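Local structure of inulin fructotransferase (Bacillus sp. snu-7, 2INV) at residues Val320-Phe334 and Ile353-His367. The protein probably degrades inulin by intramolecular fructosyl transfer, releasing a cyclic di-fructose anhydride from the end of the chain. Numbering follows the deposited sequence.
Sequences VHIAGDNNLISDNLF and ILIAGGDANVVALNH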
ATOM      1  N   VAL A 320      21.522   5.087 -11.552  1.00 11.79           N
ATOM      2  CA  VAL A 320      20.522   6.130 -11.413  1.00 12.14           C
ATOM      3  C   VAL A 320      21.002   7.297 -12.253  1.00 12.37           C
ATOM      4  O   VAL A 320      22.071   7.876 -12.003  1.00 13.50           O
ATOM      5  CB  VAL A 320      20.345   6.561  -9.947  1.00 11.73           C
ATOM      6  CG1 VAL A 320      19.470   7.808  -9.876  1.00 11.40           C
ATOM      7  CG2 VAL A 320      19.710   5.431  -9.153  1.00 11.83           C
ATOM      8  N   HIS A 321      20.188   7.632 -13.248  1.00 12.12           N
ATOM      9  CA  HIS A 321      20.506   8.685 -14.192  1.00 12.29           C
ATOM     10  C   HIS A 321      19.550   9.871 -14.053  1.00 11.72           C
ATOM     11  O   HIS A 321      18.334   9.729 -14.225  1.00 11.89           O
ATOM     12  CB  HIS A 321      20.434   8.072 -15.587  1.00 12.56           C
ATOM     13  CG  HIS A 321      20.944   8.955 -16.674  1.00 11.43           C
ATOM     14  ND1 HIS A 321      20.221  10.009 -17.187  1.00 13.41           N
ATOM     15  CD2 HIS A 321      22.106   8.924 -17.369  1.00 11.19           C
ATOM     16  CE1 HIS A 321      20.913  10.585 -18.154  1.00 12.49           C
ATOM     17  NE2 HIS A 321      22.059   9.945 -18.284  1.00 14.11           N
ATOM     18  N   ILE A 322      20.106  11.042 -13.745  1.00 11.91           N
ATOM     19  CA  ILE A 322      19.294  12.245 -13.558  1.00 12.68           C
ATOM     20  C   ILE A 322      19.645  13.392 -14.505  1.00 13.14           C
ATOM     21  O   ILE A 322      20.802  13.840 -14.576  1.00 12.45           O
ATOM     22  CB  ILE A 322      19.427  12.781 -12.125  1.00 12.74           C
ATOM     23  CG1 ILE A 322      19.210  11.642 -11.117  1.00 13.76           C
ATOM     24  CG2 ILE A 322      18.401  13.884 -11.888  1.00 13.12           C
ATOM     25  CD1 ILE A 322      17.813  11.077 -11.100  1.00 13.50           C
ATOM     26  N   ALA A 323      18.629  13.856 -15.225  1.00 13.35           N
ATOM     27  CA  ALA A 323      18.768  14.965 -16.154  1.00 13.52           C
ATOM     28  C   ALA A 323      17.559  15.836 -15.845  1.00 13.16           C
ATOM     29  O   ALA A 323      16.442  15.552 -16.285  1.00 14.36           O
ATOM     30  CB  ALA A 323      18.713  14.479 -17.595  1.00 14.41           C
ATOM     31  N   GLY A 324      17.784  16.886 -15.068  1.00 12.68           N
ATOM     32  CA  GLY A 324      16.711  17.786 -14.696  1.00 12.42           C
ATOM     33  C   GLY A 324      17.188  18.666 -13.559  1.00 13.28           C
ATOM     34  O   GLY A 324      18.383  18.660 -13.236  1.00 13.44           O
ATOM     35  N   ASP A 325      16.274  19.409 -12.940  1.00 14.24           N
ATOM     36  CA  ASP A 325      16.660  20.297 -11.851  1.00 13.44           C
ATOM     37  C   ASP A 325      15.960  20.000 -10.529  1.00 13.59           C
ATOM     38  O   ASP A 325      14.889  19.393 -10.481  1.00 13.31           O
ATOM     39  CB  ASP A 325      16.360  21.759 -12.210  1.00 15.32           C
ATOM     40  CG  ASP A 325      16.744  22.108 -13.633  1.00 15.31           C
ATOM     41  OD1 ASP A 325      17.899  21.855 -14.038  1.00 14.98           O
ATOM     42  OD2 ASP A 325      15.874  22.637 -14.353  1.00 20.74           O
ATOM     43  N   ASN A 326      16.596  20.454  -9.457  1.00 14.36           N
ATOM     44  CA  ASN A 326      16.089  20.348  -8.098  1.00 12.78           C
ATOM     45  C   ASN A 326      15.542  19.020  -7.605  1.00 11.94           C
ATOM     46  O   ASN A 326      14.658  18.988  -6.751  1.00 11.46           O
ATOM     47  CB  ASN A 326      15.043  21.442  -7.878  1.00 13.61           C
ATOM     48  CG  ASN A 326      15.668  22.787  -7.594  1.00 14.61           C
ATOM     49  OD1 ASN A 326      16.262  22.991  -6.532  1.00 13.41           O
ATOM     50  ND2 ASN A 326      15.544  23.715  -8.541  1.00 14.17           N
ATOM     51  N   ASN A 327      16.078  17.923  -8.123  1.00 11.54           N
ATOM     52  CA  ASN A 327      15.649  16.598  -7.692  1.00 10.83           C
ATOM     53  C   ASN A 327      16.428  16.209  -6.435  1.00 11.76           C
ATOM     54  O   ASN A 327      17.591  16.601  -6.274  1.00 12.59           O
ATOM     55  CB  ASN A 327      15.890  15.583  -8.812  1.00 10.89           C
ATOM     56  CG  ASN A 327      15.097  15.902 -10.067  1.00 10.48           C
ATOM     57  OD1 ASN A 327      13.868  15.822 -10.080  1.00 10.38           O
ATOM     58  ND2 ASN A 327      15.801  16.267 -11.131  1.00 11.07           N
ATOM     59  N   LEU A 328      15.787  15.452  -5.544  1.00 11.33           N
ATOM     60  CA  LEU A 328      16.432  15.021  -4.309  1.00 10.84           C
ATOM     61  C   LEU A 328      16.559  13.502  -4.232  1.00 11.23           C
ATOM     62  O   LEU A 328      15.587  12.797  -3.927  1.00 12.02           O
ATOM     63  CB  LEU A 328      15.650  15.513  -3.083  1.00 11.04           C
ATOM     64  CG  LEU A 328      16.148  14.987  -1.723  1.00 12.14           C
ATOM     65  CD1 LEU A 328      17.560  15.493  -1.458  1.00 11.23           C
ATOM     66  CD2 LEU A 328      15.210  15.442  -0.621  1.00 10.86           C
ATOM     67  N   ILE A 329      17.765  13.009  -4.504  1.00 10.90           N
ATOM     68  CA  ILE A 329      18.044  11.583  -4.453  1.00 10.62           C
ATOM     69  C   ILE A 329      18.728  11.332  -3.114  1.00 11.47           C
ATOM     70  O   ILE A 329      19.920  11.623  -2.956  1.00 11.73           O
ATOM     71  CB  ILE A 329      18.979  11.159  -5.607  1.00 12.74           C
ATOM     72  CG1 ILE A 329      18.395  11.621  -6.943  1.00 13.97           C
ATOM     73  CG2 ILE A 329      19.165   9.653  -5.608  1.00 11.77           C
ATOM     74  CD1 ILE A 329      18.817  13.021  -7.354  1.00 14.62           C
ATOM     75  N   SER A 330      17.983  10.787  -2.154  1.00 11.72           N
ATOM     76  CA  SER A 330      18.548  10.555  -0.835  1.00 12.06           C
ATOM     77  C   SER A 330      18.039   9.308  -0.135  1.00 11.23           C
ATOM     78  O   SER A 330      17.097   8.656  -0.587  1.00 10.94           O
ATOM     79  CB  SER A 330      18.256  11.769   0.049  1.00 13.17           C
ATOM     80  OG  SER A 330      16.854  11.997   0.114  1.00 16.44           O
ATOM     81  N   ASP A 331      18.679   9.001   0.988  1.00 12.26           N
ATOM     82  CA  ASP A 331      18.318   7.859   1.806  1.00 10.51           C
ATOM     83  C   ASP A 331      18.058   6.592   0.991  1.00 11.23           C
ATOM     84  O   ASP A 331      17.082   5.883   1.231  1.00 10.21           O
ATOM     85  CB  ASP A 331      17.090   8.216   2.639  1.00 10.64           C
ATOM     86  CG  ASP A 331      16.807   7.205   3.713  1.00 11.13           C
ATOM     87  OD1 ASP A 331      17.770   6.742   4.356  1.00 11.86           O
ATOM     88  OD2 ASP A 331      15.621   6.886   3.933  1.00 10.44           O
ATOM     89  N   ASN A 332      18.940   6.320   0.031  1.00 11.10           N
ATOM     90  CA  ASN A 332      18.837   5.136  -0.829  1.00 11.80           C
ATOM     91  C   ASN A 332      20.013   4.198  -0.545  1.00 11.80           C
ATOM     92  O   ASN A 332      21.091   4.662  -0.164  1.00 11.73           O
ATOM     93  CB  ASN A 332      18.886   5.539  -2.309  1.00 12.59           C
ATOM     94  CG  ASN A 332      17.702   6.390  -2.731  1.00 12.83           C
ATOM     95  OD1 ASN A 332      16.547   5.974  -2.613  1.00 10.38           O
ATOM     96  ND2 ASN A 332      17.985   7.589  -3.237  1.00 12.27           N
ATOM     97  N   LEU A 333      19.812   2.892  -0.722  1.00 11.02           N
ATOM     98  CA  LEU A 333      20.894   1.932  -0.504  1.00 11.19           C
ATOM     99  C   LEU A 333      21.243   1.260  -1.831  1.00 12.18           C
ATOM    100  O   LEU A 333      20.412   0.570  -2.418  1.00 12.83           O
ATOM    101  CB  LEU A 333      20.488   0.873   0.536  1.00 11.05           C
ATOM    102  CG  LEU A 333      21.627   0.044   1.166  1.00  9.81           C
ATOM    103  CD1 LEU A 333      21.073  -0.841   2.273  1.00 10.42           C
ATOM    104  CD2 LEU A 333      22.330  -0.802   0.115  1.00 11.77           C
ATOM    105  N   PHE A 334      22.472   1.479  -2.297  1.00 11.94           N
ATOM    106  CA  PHE A 334      22.933   0.897  -3.552  1.00 12.42           C
ATOM    107  C   PHE A 334      23.816  -0.332  -3.331  1.00 11.88           C
ATOM    108  O   PHE A 334      24.885  -0.237  -2.732  1.00 13.41           O
ATOM    109  CB  PHE A 334      23.735   1.918  -4.370  1.00 12.59           C
ATOM    110  CG  PHE A 334      22.938   3.107  -4.834  1.00 12.36           C
ATOM    111  CD1 PHE A 334      22.586   4.117  -3.943  1.00 14.01           C
ATOM    112  CD2 PHE A 334      22.559   3.228  -6.166  1.00 13.32           C
ATOM    113  CE1 PHE A 334      21.876   5.232  -4.367  1.00 13.85           C
ATOM    114  CE2 PHE A 334      21.843   4.343  -6.605  1.00 12.28           C
ATOM    115  CZ  PHE A 334      21.503   5.342  -5.708  1.00 12.09           C
ATOM    116  N   ILE A 353      25.443   7.001  -9.028  1.00 11.61           N
ATOM    117  CA  ILE A 353      24.550   8.111  -9.339  1.00 12.80           C
ATOM    118  C   ILE A 353      25.184   9.123 -10.290  1.00 12.84           C
ATOM    119  O   ILE A 353      26.246   9.684 -10.018  1.00 13.88           O
ATOM    120  CB  ILE A 353      24.094   8.844  -8.060  1.00 12.45           C
ATOM    121  CG1 ILE A 353      23.263   7.892  -7.205  1.00 12.32           C
ATOM    122  CG2 ILE A 353      23.278  10.081  -8.419  1.00 13.21           C
ATOM    123  CD1 ILE A 353      22.935   8.418  -5.826  1.00 12.99           C
ATOM    124  N   LEU A 354      24.528   9.334 -11.426  1.00 13.38           N
ATOM    125  CA  LEU A 354      25.007  10.285 -12.417  1.00 12.03           C
ATOM    126  C   LEU A 354      24.014  11.414 -12.607  1.00 12.75           C
ATOM    127  O   LEU A 354      22.836  11.202 -12.917  1.00 10.04           O
ATOM    128  CB  LEU A 354      25.258   9.613 -13.772  1.00 12.95           C
ATOM    129  CG  LEU A 354      25.578  10.598 -14.899  1.00 11.91           C
ATOM    130  CD1 LEU A 354      26.889  11.311 -14.601  1.00 12.52           C
ATOM    131  CD2 LEU A 354      25.660   9.853 -16.221  1.00 11.73           C
ATOM    132  N   ILE A 355      24.522  12.621 -12.423  1.00 12.89           N
ATOM    133  CA  ILE A 355      23.742  13.828 -12.580  1.00 14.36           C
ATOM    134  C   ILE A 355      24.217  14.366 -13.933  1.00 15.06           C
ATOM    135  O   ILE A 355      25.176  15.126 -14.029  1.00 15.97           O
ATOM    136  CB  ILE A 355      24.036  14.781 -11.391  1.00 14.94           C
ATOM    137  CG1 ILE A 355      23.810  14.021 -10.074  1.00 13.89           C
ATOM    138  CG2 ILE A 355      23.145  16.004 -11.435  1.00 13.99           C
ATOM    139  CD1 ILE A 355      22.385  13.503  -9.887  1.00 15.64           C
ATOM    140  N   ALA A 356      23.533  13.904 -14.978  1.00 15.19           N
ATOM    141  CA  ALA A 356      23.819  14.224 -16.378  1.00 15.45           C
ATOM    142  C   ALA A 356      23.815  15.693 -16.744  1.00 15.56           C
ATOM    143  O   ALA A 356      24.609  16.143 -17.573  1.00 13.64           O
ATOM    144  CB  ALA A 356      22.833  13.477 -17.276  1.00 16.52           C
ATOM    145  N   GLY A 357      22.900  16.429 -16.138  1.00 15.82           N
ATOM    146  CA  GLY A 357      22.803  17.841 -16.415  1.00 15.28           C
ATOM    147  C   GLY A 357      21.739  18.367 -15.501  1.00 15.16           C
ATOM    148  O   GLY A 357      20.948  17.603 -14.950  1.00 14.72           O
ATOM    149  N   GLY A 358      21.699  19.672 -15.324  1.00 14.73           N
ATOM    150  CA  GLY A 358      20.683  20.195 -14.452  1.00 14.32           C
ATOM    151  C   GLY A 358      21.242  21.073 -13.366  1.00 13.41           C
ATOM    152  O   GLY A 358      22.446  21.088 -13.069  1.00 14.35           O
ATOM    153  N   ASP A 359      20.318  21.785 -12.747  1.00 13.25           N
ATOM    154  CA  ASP A 359      20.635  22.720 -11.703  1.00 12.32           C
ATOM    155  C   ASP A 359      20.048  22.359 -10.353  1.00 12.47           C
ATOM    156  O   ASP A 359      18.914  21.874 -10.257  1.00 12.92           O
ATOM    157  CB  ASP A 359      20.125  24.093 -12.119  1.00 13.10           C
ATOM    158  CG  ASP A 359      20.435  25.153 -11.105  1.00 15.41           C
ATOM    159  OD1 ASP A 359      21.632  25.391 -10.843  1.00 16.37           O
ATOM    160  OD2 ASP A 359      19.478  25.747 -10.568  1.00 14.72           O
ATOM    161  N   ALA A 360      20.845  22.592  -9.315  1.00 11.69           N
ATOM    162  CA  ALA A 360      20.414  22.373  -7.940  1.00 11.53           C
ATOM    163  C   ALA A 360      20.096  20.957  -7.472  1.00 10.87           C
ATOM    164  O   ALA A 360      19.462  20.794  -6.427  1.00 11.74           O
ATOM    165  CB  ALA A 360      19.227  23.253  -7.665  1.00 11.31           C
ATOM    166  N   ASN A 361      20.530  19.932  -8.193  1.00 11.21           N
ATOM    167  CA  ASN A 361      20.215  18.601  -7.717  1.00 11.30           C
ATOM    168  C   ASN A 361      20.935  18.336  -6.413  1.00 11.15           C
ATOM    169  O   ASN A 361      22.065  18.789  -6.210  1.00 11.86           O
ATOM    170  CB  ASN A 361      20.524  17.566  -8.787  1.00 10.96           C
ATOM    171  CG  ASN A 361      19.566  17.661  -9.952  1.00 12.05           C
ATOM    172  OD1 ASN A 361      18.391  17.297  -9.840  1.00 10.85           O
ATOM    173  ND2 ASN A 361      20.058  18.159 -11.081  1.00 11.37           N
ATOM    174  N   VAL A 362      20.248  17.638  -5.515  1.00 11.55           N
ATOM    175  CA  VAL A 362      20.792  17.333  -4.202  1.00 11.71           C
ATOM    176  C   VAL A 362      20.878  15.830  -3.980  1.00 11.61           C
ATOM    177  O   VAL A 362      19.887  15.110  -4.137  1.00 11.54           O
ATOM    178  CB  VAL A 362      19.913  17.969  -3.114  1.00 12.76           C
ATOM    179  CG1 VAL A 362      20.437  17.619  -1.734  1.00 13.66           C
ATOM    180  CG2 VAL A 362      19.880  19.482  -3.301  1.00 11.93           C
ATOM    181  N   VAL A 363      22.070  15.365  -3.625  1.00 11.03           N
ATOM    182  CA  VAL A 363      22.303  13.953  -3.383  1.00 11.67           C
ATOM    183  C   VAL A 363      22.864  13.770  -1.977  1.00 11.66           C
ATOM    184  O   VAL A 363      24.030  14.072  -1.720  1.00 11.84           O
ATOM    185  CB  VAL A 363      23.277  13.396  -4.436  1.00 11.49           C
ATOM    186  CG1 VAL A 363      23.585  11.943  -4.152  1.00 13.26           C
ATOM    187  CG2 VAL A 363      22.673  13.554  -5.829  1.00 12.63           C
ATOM    188  N   ALA A 364      22.021  13.278  -1.072  1.00 12.59           N
ATOM    189  CA  ALA A 364      22.421  13.075   0.312  1.00 11.87           C
ATOM    190  C   ALA A 364      22.059  11.714   0.902  1.00 12.52           C
ATOM    191  O   ALA A 364      21.060  11.101   0.530  1.00 12.47           O
ATOM    192  CB  ALA A 364      21.833  14.182   1.177  1.00 12.64           C
ATOM    193  N   LEU A 365      22.892  11.272   1.842  1.00 12.75           N
ATOM    194  CA  LEU A 365      22.731  10.000   2.541  1.00 13.68           C
ATOM    195  C   LEU A 365      22.351   8.826   1.644  1.00 14.24           C
ATOM    196  O   LEU A 365      21.224   8.323   1.689  1.00 14.31           O
ATOM    197  CB  LEU A 365      21.706  10.138   3.669  1.00 13.91           C
ATOM    198  CG  LEU A 365      21.676   8.958   4.644  1.00 15.32           C
ATOM    199  CD1 LEU A 365      23.068   8.739   5.221  1.00 16.97           C
ATOM    200  CD2 LEU A 365      20.677   9.232   5.753  1.00 15.98           C
ATOM    201  N   ASN A 366      23.313   8.397   0.834  1.00 14.49           N
ATOM    202  CA  ASN A 366      23.147   7.273  -0.077  1.00 14.90           C
ATOM    203  C   ASN A 366      24.304   6.318   0.193  1.00 15.08           C
ATOM    204  O   ASN A 366      25.470   6.654  -0.048  1.00 16.72           O
ATOM    205  CB  ASN A 366      23.190   7.758  -1.529  1.00 14.10           C
ATOM    206  CG  ASN A 366      21.953   8.538  -1.917  1.00 15.45           C
ATOM    207  OD1 ASN A 366      20.877   7.963  -2.117  1.00 14.03           O
ATOM    208  ND2 ASN A 366      22.092   9.856  -2.012  1.00 14.24           N
ATOM    209  N   HIS A 367      23.973   5.132   0.694  1.00 14.54           N
ATOM    210  CA  HIS A 367      24.980   4.135   1.010  1.00 14.77           C
ATOM    211  C   HIS A 367      25.266   3.220  -0.176  1.00 14.49           C
ATOM    212  O   HIS A 367      24.361   2.562  -0.696  1.00 14.50           O
ATOM    213  CB  HIS A 367      24.538   3.297   2.211  1.00 15.24           C
ATOM    214  CG  HIS A 367      25.575   2.325   2.682  1.00 16.19           C
ATOM    215  ND1 HIS A 367      25.277   1.024   3.023  1.00 17.40           N
ATOM    216  CD2 HIS A 367      26.907   2.471   2.890  1.00 15.73           C
ATOM    217  CE1 HIS A 367      26.377   0.409   3.419  1.00 16.93           C
ATOM    218  NE2 HIS A 367      27.380   1.265   3.348  1.00 18.56           N
TER
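Ile353 meets Phe334 inside two successive coils of the right-handed parallel beta-helix, where its CD1 lies 3.4 Å from Phe334 CZ and also packs on Ile329 CG2. The axes of strands 320-323 and 353-357 run 21° apart, as expected of stacked parallel rungs, and Leu354 N donates almost straight to Val320 O. On the other side of this sheet, Leu354 CD2 runs alongside the His321 imidazole, which stacks on Tyr317. Ile355 points inward again, its CD1 3.8 Å from Ile322 CB. Ile322 pairs with Ile355 but Ala323 with Gly357, which leaves Ala356 as the extra residue of a beta bulge. Gly358 lies so close to Gly324 O that a CB would clash with it. At the corner Asp359 N is held by Asp325 OD1, approached on the anti side of the carboxylate.

Asn361 joins both coils through its amide. With CG anti to the carbonyl carbon (chi1 -70°), ND2 reaches Gly324 O at 2.8 Å, while OD1 takes both Asn327 N and, at 3.1 Å, Asn327 ND2. The two amide planes lie 11° apart, in a row of hydrogen-bonded asparagines of the kind known from parallel beta-helices; Asn327 OD1 continues it to Asn289 N. A leucine here would probably leave Gly324 O and Asn327 N without these side-chain mates and cost the turn one of its ties to the neighbouring coil.

Beyond it Val362 CG1 touches Leu328 CD1, and Val363 CG2 packs on Ile329 CD1 in the interior. Leu365 turns the next corner, near Asp331, whose carboxylate bonds Thr292 and Ser330 of the second subunit. Asn366 largely repeats the arrangement: OD1 accepts Asn332 ND2, with only a weak bond from Asn332 N, while Asn332 OD1 takes Asn294 N; Asn366 ND2 meets Ile329 O, 3.0 Å away, from the face opposite Ala364 N.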